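Local coordinates for Sys-1 protein (Caenorhabditis elegans, PDB 3C2G) that binds the TCF transcription factor POP-1 directly through its armadillo fold and acts as a Wnt-pathway coregulator that activates or represses target genes, at residues A[554-559]-A[591-596]; A[575-580]-A[585-590]; A[568-573]-A[603-608]. One frame throughout, in Å; residues are numbered along the deposited sequence.

Contact 1. Residues A[554-559]-A[591-596]; sequences NLLNGN and RPMLEG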
loop_
_atom_site.group_PDB
_atom_site.type_symbol
_atom_site.label_atom_id
_atom_site.label_comp_id
_atom_site.label_asym_id
_atom_site.label_seq_id
_atom_site.Cartn_x
_atom_site.Cartn_y
_atom_site.Cartn_z
ATOM N N ASN A 554 -15.031 32.839 -17.937
ATOM C CA ASN A 554 -15.830 31.685 -18.358
ATOM C C ASN A 554 -15.709 30.460 -17.428
ATOM O O ASN A 554 -16.512 29.531 -17.513
ATOM C CB ASN A 554 -15.511 31.315 -19.815
ATOM C CG ASN A 554 -15.956 32.390 -20.812
ATOM O OD1 ASN A 554 -16.962 33.075 -20.609
ATOM N ND2 ASN A 554 -15.203 32.537 -21.899
ATOM N N LEU A 555 -14.708 30.468 -16.547
ATOM C CA LEU A 555 -14.580 29.462 -15.486
ATOM C C LEU A 555 -15.734 29.528 -14.480
ATOM O O LEU A 555 -15.962 28.589 -13.723
ATOM C CB LEU A 555 -13.268 29.666 -14.732
ATOM C CG LEU A 555 -11.990 28.867 -14.979
ATOM C CD1 LEU A 555 -11.937 28.138 -16.318
ATOM C CD2 LEU A 555 -10.811 29.822 -14.837
ATOM N N LEU A 556 -16.440 30.654 -14.467
ATOM C CA LEU A 556 -17.493 30.896 -13.488
ATOM C C LEU A 556 -18.864 30.573 -14.036
ATOM O O LEU A 556 -19.855 30.696 -13.324
ATOM C CB LEU A 556 -17.483 32.350 -13.026
ATOM C CG LEU A 556 -16.256 32.913 -12.318
ATOM C CD1 LEU A 556 -16.586 34.307 -11.806
ATOM C CD2 LEU A 556 -15.799 32.019 -11.186
ATOM N N ASN A 557 -18.918 30.161 -15.300
ATOM C CA ASN A 557 -20.185 29.828 -15.962
ATOM C C ASN A 557 -20.942 28.659 -15.303
ATOM O O ASN A 557 -22.161 28.540 -15.453
ATOM C CB ASN A 557 -19.968 29.581 -17.466
ATOM C CG ASN A 557 -19.498 30.844 -18.221
ATOM O OD1 ASN A 557 -19.570 31.967 -17.705
ATOM N ND2 ASN A 557 -19.019 30.650 -19.451
ATOM N N GLY A 558 -20.222 27.809 -14.570
ATOM C CA GLY A 558 -20.854 26.751 -13.788
ATOM C C GLY A 558 -21.400 27.274 -12.468
ATOM O O GLY A 558 -21.538 28.493 -12.270
ATOM N N ASN A 559 -21.723 26.346 -11.569
ATOM C CA ASN A 559 -22.166 26.686 -10.222
ATOM C C ASN A 559 -20.959 26.750 -9.285
ATOM O O ASN A 559 -20.806 25.928 -8.371
ATOM C CB ASN A 559 -23.210 25.680 -9.723
ATOM N N ARG A 591 -22.427 38.316 -19.887
ATOM C CA ARG A 591 -22.516 39.643 -19.295
ATOM C C ARG A 591 -23.521 39.767 -18.125
ATOM O O ARG A 591 -23.184 40.360 -17.101
ATOM C CB ARG A 591 -22.787 40.690 -20.379
ATOM C CG ARG A 591 -22.386 42.090 -19.970
ATOM C CD ARG A 591 -23.003 43.155 -20.862
ATOM N NE ARG A 591 -22.902 44.467 -20.226
ATOM C CZ ARG A 591 -21.956 45.366 -20.486
ATOM N NH1 ARG A 591 -21.014 45.126 -21.394
ATOM N NH2 ARG A 591 -21.960 46.521 -19.838
ATOM N N PRO A 592 -24.752 39.221 -18.270
ATOM C CA PRO A 592 -25.707 39.305 -17.155
ATOM C C PRO A 592 -25.213 38.614 -15.889
ATOM O O PRO A 592 -25.515 39.065 -14.782
ATOM C CB PRO A 592 -26.953 38.585 -17.692
ATOM C CG PRO A 592 -26.826 38.654 -19.163
ATOM C CD PRO A 592 -25.355 38.541 -19.434
HETATM N N MSE A 593 -24.459 37.534 -16.052
HETATM C CA MSE A 593 -23.843 36.875 -14.908
HETATM C C MSE A 593 -22.851 37.785 -14.178
HETATM O O MSE A 593 -22.816 37.812 -12.949
HETATM C CB MSE A 593 -23.157 35.588 -15.332
HETATM C CG MSE A 593 -22.748 34.741 -14.159
HETATM SE SE MSE A 593 -20.919 34.122 -14.341
HETATM C CE MSE A 593 -19.948 35.806 -14.132
ATOM N N LEU A 594 -22.051 38.525 -14.937
ATOM C CA LEU A 594 -21.093 39.453 -14.352
ATOM C C LEU A 594 -21.800 40.620 -13.655
ATOM O O LEU A 594 -21.337 41.100 -12.624
ATOM C CB LEU A 594 -20.103 39.955 -15.411
ATOM C CG LEU A 594 -19.037 40.985 -15.025
ATOM C CD1 LEU A 594 -18.151 40.485 -13.899
ATOM C CD2 LEU A 594 -18.206 41.343 -16.235
ATOM N N GLU A 595 -22.921 41.066 -14.221
ATOM C CA GLU A 595 -23.718 42.131 -13.609
ATOM C C GLU A 595 -24.292 41.634 -12.289
ATOM O O GLU A 595 -24.249 42.344 -11.282
ATOM C CB GLU A 595 -24.829 42.617 -14.546
ATOM N N GLY A 596 -24.795 40.400 -12.300
ATOM C CA GLY A 596 -25.229 39.718 -11.083
ATOM C C GLY A 596 -24.205 39.791 -9.961
ATOM O O GLY A 596 -24.563 40.036 -8.806
#
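Met593, built as selenomethionine, reaches from the short helix 591-598 to Leu556 and Asn557 ahead of helix 563-579, a small van der Waals contact between a 3-10 turn and a helix near the C-terminal end of the armadillo domain. It illustrates how one long, flexible side chain can join a 3-10 turn and the loop after it to a helix of the solenoid: the nearest alpha carbons, Asn557 CA and Met593 CA, are still 8.0 Å apart, and the buried area is a modest 106 Å². CG of Met593 lies opposite its own backbone N (chi1 -169°), which sends the chain out toward the loop; bends at chi2 and at chi3 (69°) then turn its end, and the selenium does the touching. SE lies 3.7 Å from Leu556 O, its closest approach, and 4.1 Å from Leu556 CB. Leu556 also packs on Ile566 and Val569 of helix 563-579, while Leu553 lies against Met593. The helix start is fixed independently, because Asp590, the N-cap residue, accepts a hydrogen bond from Met593 N through OD1. On the loop side, Asn557 ND2 gives a weak hydrogen bond to Asn554 OD1 (3.4 Å), which may help to set the turn of the Asn557 amide; the oxygen of that amide, Asn557 OD1, lies 4.2 Å from Met593 SE.

Contact 2. Residues A[575-580]-A[585-590]; sequences KILEHC and DIWTID
Trp587 lies against Leu577 and Ile576 at the C-terminal end of helix 563-579, closing the turn through which the chain leaves that helix and doubles back. The six-membered ring does the work. Leu577 CD2 stands over one face, 4.2 Å from the ring centroid and 27° off the normal, a CH-pi contact in which this methyl lies 3.9 Å from Trp587 CZ3. Leu577 CD1 approaches the same CZ3 equally closely, so the whole fork of the leucine bears on one corner of the indole. Ile576 comes obliquely, its CG2 branch 4.1 Å from Trp587 CH2, the two side chains crossing at about a right angle. In the armadillo fold helices stack into a superhelix; here a residue just past one short helix packs on the end of a longer one. Trp587 is the first to depart from helical torsions after helix 583-586 (psi 157°), and Cys551, in the loop before helix 563-579, also packs on it. An alanine at Leu577 would take away both methyls, which would probably lose the CH-pi contact on that face and leave the ring freer to shift. One turn along, His579 ND1 donates a hydrogen bond to Lys575 O (3.0 Å), the oxygen lying 25° out of the imidazole plane. Lys575 itself reaches the other way, its NZ forming a salt bridge with Glu539 of helix 539-544.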
loop_
_atom_site.group_PDB
_atom_site.type_symbol
_atom_site.label_atom_id
_atom_site.label_comp_id
_atom_site.label_asym_id
_atom_site.label_seq_id
_atom_site.Cartn_x
_atom_site.Cartn_y
_atom_site.Cartn_z
ATOM N N LYS A 575 -6.875 42.729 -14.152
ATOM C CA LYS A 575 -5.459 43.031 -14.324
ATOM C C LYS A 575 -4.942 42.693 -15.726
ATOM O O LYS A 575 -4.043 43.372 -16.240
ATOM C CB LYS A 575 -4.626 42.326 -13.255
ATOM C CG LYS A 575 -4.748 42.953 -11.879
ATOM C CD LYS A 575 -3.969 42.170 -10.850
ATOM C CE LYS A 575 -4.089 42.784 -9.457
ATOM N NZ LYS A 575 -3.468 44.138 -9.385
ATOM N N ILE A 576 -5.502 41.657 -16.351
ATOM C CA ILE A 576 -5.130 41.346 -17.734
ATOM C C ILE A 576 -5.589 42.466 -18.686
ATOM O O ILE A 576 -4.859 42.853 -19.603
ATOM C CB ILE A 576 -5.663 39.958 -18.211
ATOM C CG1 ILE A 576 -4.946 38.815 -17.496
ATOM C CG2 ILE A 576 -5.471 39.785 -19.715
ATOM C CD1 ILE A 576 -5.710 37.515 -17.537
ATOM N N LEU A 577 -6.789 42.992 -18.448
ATOM C CA LEU A 577 -7.363 44.000 -19.333
ATOM C C LEU A 577 -6.753 45.381 -19.131
ATOM O O LEU A 577 -6.764 46.197 -20.049
ATOM C CB LEU A 577 -8.883 44.038 -19.211
ATOM C CG LEU A 577 -9.559 42.730 -19.622
ATOM C CD1 LEU A 577 -11.060 42.795 -19.453
ATOM C CD2 LEU A 577 -9.200 42.362 -21.057
ATOM N N GLU A 578 -6.206 45.630 -17.941
ATOM C CA GLU A 578 -5.455 46.854 -17.680
ATOM C C GLU A 578 -4.225 46.938 -18.581
ATOM O O GLU A 578 -3.826 48.031 -18.974
ATOM C CB GLU A 578 -5.044 46.944 -16.205
ATOM C CG GLU A 578 -4.492 48.305 -15.747
ATOM C CD GLU A 578 -4.243 48.367 -14.221
ATOM O OE1 GLU A 578 -5.139 47.936 -13.436
ATOM O OE2 GLU A 578 -3.152 48.855 -13.805
ATOM N N HIS A 579 -3.638 45.793 -18.919
ATOM C CA HIS A 579 -2.431 45.773 -19.763
ATOM C C HIS A 579 -2.657 45.270 -21.204
ATOM O O HIS A 579 -1.887 45.592 -22.103
ATOM C CB HIS A 579 -1.294 45.012 -19.083
ATOM C CG HIS A 579 -0.976 45.505 -17.707
ATOM N ND1 HIS A 579 -1.440 44.883 -16.567
ATOM C CD2 HIS A 579 -0.245 46.565 -17.284
ATOM C CE1 HIS A 579 -1.013 45.540 -15.502
ATOM N NE2 HIS A 579 -0.282 46.563 -15.910
ATOM N N CYS A 580 -3.711 44.495 -21.425
ATOM C CA CYS A 580 -4.079 44.081 -22.780
ATOM C C CYS A 580 -5.536 44.422 -23.024
ATOM O O CYS A 580 -6.387 43.526 -23.033
ATOM C CB CYS A 580 -3.834 42.587 -22.989
ATOM S SG CYS A 580 -2.154 42.048 -22.555
ATOM N N ASP A 585 -12.674 43.039 -26.029
ATOM C CA ASP A 585 -13.525 42.945 -27.208
ATOM C C ASP A 585 -13.496 41.559 -27.849
ATOM O O ASP A 585 -14.450 41.142 -28.512
ATOM C CB ASP A 585 -13.107 44.003 -28.219
ATOM C CG ASP A 585 -13.114 45.394 -27.622
ATOM O OD1 ASP A 585 -14.063 46.156 -27.934
ATOM O OD2 ASP A 585 -12.190 45.708 -26.824
ATOM N N ILE A 586 -12.392 40.853 -27.649
ATOM C CA ILE A 586 -12.196 39.541 -28.244
ATOM C C ILE A 586 -12.862 38.435 -27.430
ATOM O O ILE A 586 -13.423 37.505 -28.008
ATOM C CB ILE A 586 -10.706 39.250 -28.429
ATOM C CG1 ILE A 586 -10.083 40.345 -29.297
ATOM C CG2 ILE A 586 -10.490 37.867 -29.035
ATOM C CD1 ILE A 586 -8.564 40.392 -29.239
ATOM N N TRP A 587 -12.810 38.545 -26.099
ATOM C CA TRP A 587 -13.418 37.541 -25.229
ATOM C C TRP A 587 -14.916 37.466 -25.447
ATOM O O TRP A 587 -15.528 38.405 -25.935
ATOM C CB TRP A 587 -13.145 37.821 -23.751
ATOM C CG TRP A 587 -11.743 37.576 -23.332
ATOM C CD1 TRP A 587 -10.803 36.881 -24.010
ATOM C CD2 TRP A 587 -11.130 38.002 -22.113
ATOM N NE1 TRP A 587 -9.638 36.858 -23.310
ATOM C CE2 TRP A 587 -9.809 37.535 -22.134
ATOM C CE3 TRP A 587 -11.571 38.731 -21.005
ATOM C CZ2 TRP A 587 -8.907 37.778 -21.089
ATOM C CZ3 TRP A 587 -10.673 38.971 -19.954
ATOM C CH2 TRP A 587 -9.361 38.495 -20.009
ATOM N N THR A 588 -15.498 36.328 -25.103
ATOM C CA THR A 588 -16.935 36.192 -25.128
ATOM C C THR A 588 -17.385 35.814 -23.720
ATOM O O THR A 588 -17.063 34.728 -23.228
ATOM C CB THR A 588 -17.387 35.169 -26.190
ATOM O OG1 THR A 588 -17.073 35.680 -27.492
ATOM C CG2 THR A 588 -18.897 34.919 -26.108
ATOM N N ILE A 589 -18.100 36.737 -23.080
ATOM C CA ILE A 589 -18.548 36.568 -21.697
ATOM C C ILE A 589 -20.065 36.436 -21.568
ATOM O O ILE A 589 -20.814 36.744 -22.499
ATOM C CB ILE A 589 -18.055 37.727 -20.775
ATOM C CG1 ILE A 589 -18.736 39.053 -21.138
ATOM C CG2 ILE A 589 -16.536 37.841 -20.818
ATOM C CD1 ILE A 589 -18.553 40.151 -20.099
ATOM N N ASP A 590 -20.490 35.943 -20.405
ATOM C CA ASP A 590 -21.882 35.967 -19.980
ATOM C C ASP A 590 -22.055 37.253 -19.185
ATOM O O ASP A 590 -21.841 37.285 -17.971
ATOM C CB ASP A 590 -22.178 34.741 -19.107
ATOM C CG ASP A 590 -23.654 34.599 -18.745
ATOM O OD1 ASP A 590 -24.390 35.608 -18.693
ATOM O OD2 ASP A 590 -24.073 33.454 -18.488
#

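Contact 3. Residues A[568-573]-A[603-608]; sequences NVLVVC and SDIAKA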
loop_
_atom_site.group_PDB
_atom_site.type_symbol
_atom_site.label_atom_id
_atom_site.label_comp_id
_atom_site.label_asym_id
_atom_site.label_seq_id
_atom_site.Cartn_x
_atom_site.Cartn_y
_atom_site.Cartn_z
ATOM N N ASN A 568 -10.677 35.744 -7.240
ATOM C CA ASN A 568 -9.414 35.596 -7.964
ATOM C C ASN A 568 -9.615 35.737 -9.474
ATOM O O ASN A 568 -8.841 36.395 -10.174
ATOM C CB ASN A 568 -8.734 34.265 -7.613
ATOM C CG ASN A 568 -7.924 34.346 -6.329
ATOM O OD1 ASN A 568 -7.678 35.431 -5.796
ATOM N ND2 ASN A 568 -7.493 33.206 -5.837
ATOM N N VAL A 569 -10.686 35.118 -9.950
ATOM C CA VAL A 569 -11.029 35.152 -11.354
ATOM C C VAL A 569 -11.338 36.578 -11.781
ATOM O O VAL A 569 -10.862 37.027 -12.816
ATOM C CB VAL A 569 -12.180 34.188 -11.653
ATOM C CG1 VAL A 569 -12.910 34.580 -12.914
ATOM C CG2 VAL A 569 -11.637 32.759 -11.755
ATOM N N LEU A 570 -12.099 37.298 -10.966
ATOM C CA LEU A 570 -12.437 38.684 -11.274
ATOM C C LEU A 570 -11.199 39.565 -11.329
ATOM O O LEU A 570 -11.039 40.364 -12.259
ATOM C CB LEU A 570 -13.429 39.248 -10.255
ATOM C CG LEU A 570 -14.821 38.627 -10.263
ATOM C CD1 LEU A 570 -15.577 38.964 -8.985
ATOM C CD2 LEU A 570 -15.599 39.052 -11.486
ATOM N N VAL A 571 -10.327 39.411 -10.340
ATOM C CA VAL A 571 -9.165 40.275 -10.201
ATOM C C VAL A 571 -8.156 40.032 -11.313
ATOM O O VAL A 571 -7.626 40.992 -11.881
ATOM C CB VAL A 571 -8.520 40.122 -8.810
ATOM C CG1 VAL A 571 -7.156 40.829 -8.730
ATOM C CG2 VAL A 571 -9.468 40.672 -7.730
ATOM N N VAL A 572 -7.898 38.760 -11.631
ATOM C CA VAL A 572 -6.926 38.429 -12.661
ATOM C C VAL A 572 -7.388 38.958 -14.016
ATOM O O VAL A 572 -6.581 39.471 -14.792
ATOM C CB VAL A 572 -6.573 36.898 -12.724
ATOM C CG1 VAL A 572 -7.612 36.089 -13.491
ATOM C CG2 VAL A 572 -5.219 36.698 -13.367
ATOM N N CYS A 573 -8.689 38.837 -14.280
ATOM C CA CYS A 573 -9.261 39.324 -15.522
ATOM C C CYS A 573 -9.071 40.830 -15.650
ATOM O O CYS A 573 -8.629 41.315 -16.691
ATOM C CB CYS A 573 -10.741 38.967 -15.615
ATOM S SG CYS A 573 -11.038 37.262 -16.072
ATOM N N SER A 603 -18.412 42.088 -0.365
ATOM C CA SER A 603 -18.066 43.422 -0.852
ATOM C C SER A 603 -16.827 43.444 -1.754
ATOM O O SER A 603 -16.738 44.269 -2.670
ATOM C CB SER A 603 -17.894 44.392 0.321
ATOM O OG SER A 603 -17.128 43.814 1.365
ATOM N N ASP A 604 -15.873 42.552 -1.485
ATOM C CA ASP A 604 -14.675 42.427 -2.319
ATOM C C ASP A 604 -15.049 41.967 -3.728
ATOM O O ASP A 604 -14.630 42.573 -4.722
ATOM C CB ASP A 604 -13.661 41.467 -1.687
ATOM C CG ASP A 604 -12.924 42.082 -0.505
ATOM O OD1 ASP A 604 -12.604 43.293 -0.559
ATOM O OD2 ASP A 604 -12.646 41.350 0.474
ATOM N N ILE A 605 -15.856 40.909 -3.796
ATOM C CA ILE A 605 -16.363 40.393 -5.060
ATOM C C ILE A 605 -17.113 41.481 -5.822
ATOM O O ILE A 605 -16.822 41.736 -6.992
ATOM C CB ILE A 605 -17.250 39.140 -4.859
ATOM C CG1 ILE A 605 -16.402 37.973 -4.339
ATOM C CG2 ILE A 605 -17.958 38.754 -6.158
ATOM C CD1 ILE A 605 -17.185 36.705 -4.022
ATOM N N ALA A 606 -18.055 42.137 -5.147
ATOM C CA ALA A 606 -18.848 43.202 -5.762
ATOM C C ALA A 606 -17.977 44.325 -6.336
ATOM O O ALA A 606 -18.221 44.796 -7.448
ATOM C CB ALA A 606 -19.854 43.751 -4.767
ATOM N N LYS A 607 -16.954 44.734 -5.590
ATOM C CA LYS A 607 -16.039 45.785 -6.048
ATOM C C LYS A 607 -15.248 45.370 -7.292
ATOM O O LYS A 607 -15.085 46.163 -8.221
ATOM C CB LYS A 607 -15.083 46.213 -4.926
ATOM N N ALA A 608 -14.763 44.129 -7.304
ATOM C CA ALA A 608 -14.001 43.606 -8.439
ATOM C C ALA A 608 -14.881 43.499 -9.681
ATOM O O ALA A 608 -14.463 43.860 -10.787
ATOM C CB ALA A 608 -13.413 42.259 -8.094
#
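Leu570 of helix 563-579 meets Ala608 and Ile605 of helix 603-613, and following it outward shows how a single leucine can bridge two helices whose segments run in the same general direction, inclined at 30°. At its root the helices are close: Leu570 CA and Ala608 CA are 5.9 Å apart, and Leu570 CB lies 3.7 Å from the methyl of Ala608, an approach that the small alanine side chain permits. CG is placed opposite the carbonyl carbon (chi1 -67°), carrying the branch onward. There the two methyls part. CD1 turns to the neighbouring helix and touches Ile605 twice. Leu570 CD1 is 3.6 Å from the backbone oxygen of Ile605. The same CD1 lies 3.7 Å from Ile605 CG2. CD2 goes to Leu594 CD1 of helix 591-598, 3.8 Å away. Leu570 and Ile605 cross at about a right angle, so a methyl of one meets the gamma branch of the other instead of the two chains running alongside. Val571 adds a looser contact, its CG2 4.3 Å from Ala608 CB. The axes of the two segments come within 9.3 Å. The start of the second helix is tied by Asn602, whose OD1 accepts a hydrogen bond from Asp604 N. Around the contact, Ile605 also packs on Ile566, and Leu612 further along helix 603-613 lies on Leu570. Helix 563-579 in turn has helix 515-535 against it, where Leu530 packs on Val571, so that it makes contact with both helices 515-535 and 603-613 in this all-helical solenoid.

Overall arrangement
All three contacts gather at the C-terminal end of the armadillo domain, 43 to 48 Å from the centre of the chain, with their own centres 12 to 14 Å apart. Helix 563-579 is the common element: contacts 2 and 3 use it directly, and contact 1 joins it where Leu556 CG meets Val569 CG1 at 3.8 Å. Along the chain, contacts 1 and 3 interleave, while both segments of contact 2 fall between those of either. Asn554 ND2, probably hydrogen-bonded to Thr588 O, links contacts 1 and 2. Loop, turn and terminal helices are thereby interlocked, closing the last part of the helical solenoid.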